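Local structure of Cry23AA1 (Bacillus thuringiensis, 4RHZ) at residues N5-I10 against V23-D28; F73-T78 against H132-S137. The protein is a crystal toxin of the aerolysin family that forms a binary complex with Cry37Aa1, binds zinc, and probably acts by forming pores in membranes. One frame throughout, in Å; residues are numbered along the deposited sequence.

How the contacts relate
Two ways of building on a β-sheet appear in this elongated toxin. Contact 1 lays the start of helix 6-18 across strand 22-27; contact 2 pairs strand 67-90 with strand 126-142 edge to edge. Both reach the same large sheet, contact 1 through its strand alone, yet they lie on opposite sides of the chain's centre, their own centres about 54 Å apart. Each is partly buried. In contact 1 the isoleucines of 5-10 are the buried part, and one side-chain bond and a water supply the polar links. Contact 2 instead relies on regular backbone bonding between 73-78 and 132-137, with a hydroxyl-rich, exposed face and a second face carrying aromatic and acidic residues, with the zinc ligand H132 at one end.

Contact 1 of 2, residues N5-I10 against V23-D28; sequences NIQDEI and VKSTYD
S25 meets the start of helix 6-18 through Q7 and I10, and Y27 meets it again two residues further along the strand. At S25 the hydroxyl is the acceptor: Q7 NE2 donates to S25 OG over 3.1 Å, with an N-H...O angle of 154° and the oxygen slightly tilted from the amide plane. Q7 CG stands anti to the carbonyl carbon (chi1 -73°), and the extended chain beyond it carries NE2 to the serine. S25 CB lies 4.1 Å from I10 CG2. Y27 then reaches back to the helix with its ring. Q7 CG approaches Y27 CE1 obliquely at 3.7 Å, the amide and ring planes 56° apart. The phenol oxygen, Y27 OH, comes within 3.2 Å of I6 CB. It also donates to a water 2.6 Å from Y27 OH, in the ring plane, and the same water accepts from Q7 N, so one molecule ties the phenol to the opening turn. N5 OD1 caps this turn by accepting from D8 N, which sits above the carbonyl plane. L173, on the sheet partner strand 146-179, touches both Q7 and Y27. Such packing of an N-capped helix against a strand, at 138° between their directions, is a helix-on-sheet contact at one end of the aerolysin-type fold.

Contact 2 of 2, residues F73-T78 against H132-S137; sequences FTWTET and HTWSDS
E77 and W134 meet on one face of an antiparallel β-sheet pair, where strands 67-90 and 126-142 run side by side in the long sheet of this aerolysin-type toxin. E77 can be followed outward from its backbone. CB lies 4.1 Å from W134 NE1. With CG set between the backbone N and the carbonyl carbon (chi1 71°), the chain crosses the indole obliquely at its NE1 edge, and CG sits in the ring plane, 3.4 Å from W134 NE1. CD keeps the same 3.4 Å from W134 NE1, the carboxylate turned 70° from the indole plane. Of the two oxygens, OE1 has a weak bond from G224 N in strand 211-235. OE2 has its hydrogen bond outside the pair and, in the conformer given, lies near the edge of the H132 ring, on the side chain that helps bind zinc together with H79 and E130.

Beside this pair, W75 crosses W134 obliquely, its CE3 4.2 Å from W134 CD1, and the backbone nitrogen of E77 lies over one face of the W75 ring. At the far end of the same face D136 sends OD1 to S227 and Y152, and OD2 to S253. Three hydrogen-bonded pairs, F73 with D136, W75 with W134 and E77 with H132, hold the backbones in register. On the other, exposed face, which carries T74, T76, T133 and S135, a hydrogen bond of 2.8 Å joins T74 OG1 to S135 OG in the serine conformer given.

Contact 1 of 2, residues N5-I10 against V23-D28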
# COMPACT_ATOMS: atom_id res chain seq x y z
N ASN A 5 17.94 26.32 -9.04
CA ASN A 5 19.39 26.42 -9.33
C ASN A 5 19.99 27.69 -8.61
O ASN A 5 19.65 28.78 -8.98
CB ASN A 5 19.60 26.49 -10.84
CG ASN A 5 21.06 26.49 -11.23
OD1 ASN A 5 21.84 27.28 -10.70
ND2 ASN A 5 21.45 25.59 -12.13
N ILE A 6 20.75 27.51 -7.52
CA ILE A 6 21.29 28.60 -6.73
C ILE A 6 21.98 29.66 -7.65
O ILE A 6 21.57 30.82 -7.67
CB ILE A 6 22.27 28.11 -5.71
CG1 ILE A 6 21.58 27.17 -4.71
CG2 ILE A 6 22.93 29.33 -4.91
CD1 ILE A 6 20.39 27.79 -4.08
N GLN A 7 22.90 29.18 -8.50
CA GLN A 7 23.53 30.01 -9.46
C GLN A 7 22.59 30.78 -10.32
O GLN A 7 22.82 31.99 -10.49
CB GLN A 7 24.62 29.29 -10.25
CG GLN A 7 25.84 29.06 -9.39
CD GLN A 7 27.03 28.57 -10.19
OE1 GLN A 7 27.07 27.41 -10.59
NE2 GLN A 7 28.06 29.44 -10.37
N ASP A 8 21.55 30.16 -10.90
CA ASP A 8 20.66 30.94 -11.77
C ASP A 8 19.96 32.02 -10.94
O ASP A 8 19.57 33.04 -11.48
CB ASP A 8 19.57 30.09 -12.43
CG ASP A 8 20.11 29.07 -13.47
OD1 ASP A 8 21.23 29.20 -14.06
OD2 ASP A 8 19.35 28.12 -13.74
N GLU A 9 19.70 31.76 -9.67
CA GLU A 9 18.92 32.70 -8.89
C GLU A 9 19.89 33.86 -8.42
O GLU A 9 19.45 35.02 -8.33
CB GLU A 9 18.26 32.11 -7.67
CG GLU A 9 17.17 31.04 -7.84
CD GLU A 9 16.05 31.41 -8.73
OE1 GLU A 9 15.67 32.61 -8.72
OE2 GLU A 9 15.56 30.49 -9.46
N ILE A 10 21.16 33.53 -8.17
CA ILE A 10 22.19 34.55 -8.00
C ILE A 10 22.30 35.34 -9.32
O ILE A 10 22.39 36.54 -9.33
CB ILE A 10 23.55 33.95 -7.69
CG1 ILE A 10 23.59 33.46 -6.28
CG2 ILE A 10 24.64 34.99 -7.88
CD1 ILE A 10 22.95 34.35 -5.32
N VAL A 23 26.55 37.94 -15.87
CA VAL A 23 26.95 37.61 -14.50
C VAL A 23 27.77 36.32 -14.43
O VAL A 23 27.47 35.30 -15.12
CB VAL A 23 25.75 37.35 -13.61
CG1 VAL A 23 26.19 36.86 -12.20
CG2 VAL A 23 24.81 38.53 -13.55
N LYS A 24 28.83 36.36 -13.63
CA LYS A 24 29.58 35.19 -13.38
C LYS A 24 29.74 35.01 -11.88
O LYS A 24 30.24 35.98 -11.18
CB LYS A 24 30.93 35.31 -14.05
CG LYS A 24 31.52 33.99 -14.40
CD LYS A 24 32.53 33.59 -13.38
CE LYS A 24 33.94 33.73 -13.97
NZ LYS A 24 34.70 32.46 -13.67
N SER A 25 29.26 33.86 -11.37
CA SER A 25 29.40 33.47 -9.94
C SER A 25 30.30 32.26 -9.70
O SER A 25 30.44 31.44 -10.55
CB SER A 25 28.03 33.22 -9.24
OG SER A 25 27.13 32.34 -9.95
N THR A 26 30.84 32.14 -8.51
CA THR A 26 31.73 31.09 -8.13
C THR A 26 31.43 30.83 -6.69
O THR A 26 31.31 31.75 -5.91
CB THR A 26 33.19 31.56 -8.25
OG1 THR A 26 33.44 31.85 -9.64
CG2 THR A 26 34.13 30.45 -7.90
N TYR A 27 31.28 29.57 -6.33
CA TYR A 27 31.05 29.18 -4.95
C TYR A 27 32.29 29.48 -4.18
O TYR A 27 33.36 29.15 -4.62
CB TYR A 27 30.64 27.66 -4.84
CG TYR A 27 29.20 27.46 -5.24
CD1 TYR A 27 28.86 27.05 -6.49
CD2 TYR A 27 28.17 27.68 -4.35
CE1 TYR A 27 27.50 26.89 -6.88
CE2 TYR A 27 26.85 27.48 -4.72
CZ TYR A 27 26.53 27.10 -5.98
OH TYR A 27 25.15 26.92 -6.32
N ASP A 28 32.14 30.15 -3.05
CA ASP A 28 33.27 30.42 -2.19
C ASP A 28 33.69 29.10 -1.51
O ASP A 28 32.83 28.29 -1.17
CB ASP A 28 32.91 31.48 -1.14
CG ASP A 28 34.08 31.84 -0.24
OD1 ASP A 28 35.04 32.48 -0.70
OD2 ASP A 28 34.03 31.49 0.94
O HOH W 1 23.99 26.33 -8.58

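Contact 2 of 2, residues F73-T78 against H132-S137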
# COMPACT_ATOMS: atom_id res chain seq x y z
N PHE A 73 2.59 -24.88 -3.28
CA PHE A 73 2.14 -23.79 -4.13
C PHE A 73 3.32 -23.00 -4.60
O PHE A 73 4.33 -22.82 -3.89
CB PHE A 73 1.26 -22.85 -3.32
CG PHE A 73 0.00 -23.48 -2.87
CD1 PHE A 73 -0.14 -23.90 -1.55
CD2 PHE A 73 -1.03 -23.65 -3.75
CE1 PHE A 73 -1.34 -24.47 -1.12
CE2 PHE A 73 -2.23 -24.24 -3.34
CZ PHE A 73 -2.39 -24.64 -2.01
N THR A 74 3.18 -22.49 -5.80
CA THR A 74 4.15 -21.57 -6.27
C THR A 74 3.49 -20.35 -6.91
O THR A 74 2.49 -20.47 -7.61
CB THR A 74 5.13 -22.30 -7.18
OG1 THR A 74 6.37 -21.61 -7.13
CG2 THR A 74 4.62 -22.38 -8.62
N TRP A 75 4.06 -19.18 -6.69
CA TRP A 75 3.57 -18.01 -7.38
C TRP A 75 4.65 -16.95 -7.67
O TRP A 75 5.49 -16.66 -6.82
CB TRP A 75 2.40 -17.40 -6.60
CG TRP A 75 1.58 -16.51 -7.44
CD1 TRP A 75 0.75 -16.87 -8.48
CD2 TRP A 75 1.50 -15.08 -7.34
NE1 TRP A 75 0.16 -15.73 -9.03
CE2 TRP A 75 0.61 -14.63 -8.34
CE3 TRP A 75 2.09 -14.14 -6.48
CZ2 TRP A 75 0.29 -13.27 -8.50
CZ3 TRP A 75 1.78 -12.78 -6.64
CH2 TRP A 75 0.88 -12.35 -7.64
N THR A 76 4.63 -16.42 -8.88
CA THR A 76 5.61 -15.40 -9.25
C THR A 76 4.91 -14.05 -9.39
O THR A 76 4.04 -13.89 -10.22
CB THR A 76 6.44 -15.77 -10.50
OG1 THR A 76 5.55 -16.26 -11.50
CG2 THR A 76 7.42 -16.84 -10.19
N GLU A 77 5.24 -13.14 -8.49
CA GLU A 77 4.66 -11.79 -8.47
C GLU A 77 5.68 -10.85 -9.11
O GLU A 77 6.90 -10.99 -8.94
CB GLU A 77 4.40 -11.30 -7.05
CG GLU A 77 5.70 -10.97 -6.21
CD GLU A 77 5.41 -10.00 -5.03
OE1 GLU A 77 4.23 -10.03 -4.56
OE2 GLU A 77 6.32 -9.23 -4.62
N THR A 78 5.16 -9.91 -9.87
CA THR A 78 6.04 -8.93 -10.47
C THR A 78 5.69 -7.70 -9.74
O THR A 78 4.52 -7.35 -9.65
CB THR A 78 5.87 -8.77 -12.00
OG1 THR A 78 6.45 -9.92 -12.65
CG2 THR A 78 6.64 -7.51 -12.51
N HIS A 132 9.27 -11.86 -8.06
CA HIS A 132 9.55 -12.68 -6.91
C HIS A 132 8.74 -13.97 -7.02
O HIS A 132 7.62 -14.00 -7.53
CB HIS A 132 9.37 -11.89 -5.61
CG HIS A 132 10.55 -11.05 -5.24
ND1 HIS A 132 11.85 -11.53 -5.26
CD2 HIS A 132 10.65 -9.75 -4.87
CE1 HIS A 132 12.68 -10.57 -4.90
NE2 HIS A 132 11.98 -9.49 -4.65
N THR A 133 9.37 -15.07 -6.63
CA THR A 133 8.73 -16.37 -6.73
C THR A 133 8.46 -16.77 -5.30
O THR A 133 9.41 -16.98 -4.53
CB THR A 133 9.62 -17.41 -7.44
OG1 THR A 133 9.77 -17.01 -8.81
CG2 THR A 133 8.95 -18.83 -7.43
N TRP A 134 7.19 -16.76 -4.93
CA TRP A 134 6.72 -17.31 -3.65
C TRP A 134 6.60 -18.84 -3.81
O TRP A 134 6.16 -19.31 -4.83
CB TRP A 134 5.36 -16.69 -3.26
CG TRP A 134 5.43 -15.20 -3.05
CD1 TRP A 134 5.49 -14.25 -4.03
CD2 TRP A 134 5.46 -14.49 -1.80
NE1 TRP A 134 5.58 -13.00 -3.47
CE2 TRP A 134 5.56 -13.11 -2.10
CE3 TRP A 134 5.45 -14.88 -0.47
CZ2 TRP A 134 5.65 -12.11 -1.12
CZ3 TRP A 134 5.53 -13.91 0.51
CH2 TRP A 134 5.64 -12.53 0.18
N SER A 135 7.07 -19.60 -2.85
CA SER A 135 6.85 -21.05 -2.85
C SER A 135 6.58 -21.54 -1.43
O SER A 135 7.29 -21.21 -0.50
CB SER A 135 8.03 -21.77 -3.52
OG SER A 135 8.10 -21.40 -4.90
N ASP A 136 5.53 -22.30 -1.24
CA ASP A 136 5.21 -22.66 0.11
C ASP A 136 4.63 -24.08 0.07
O ASP A 136 4.03 -24.50 -0.95
CB ASP A 136 4.14 -21.67 0.64
CG ASP A 136 4.70 -20.26 0.99
OD1 ASP A 136 4.37 -19.27 0.26
OD2 ASP A 136 5.41 -20.13 2.01
N SER A 137 4.77 -24.81 1.17
CA SER A 137 4.09 -26.09 1.26
C SER A 137 3.91 -26.48 2.68
O SER A 137 4.55 -25.93 3.58
CB SER A 137 4.82 -27.19 0.51
OG SER A 137 6.04 -27.34 1.09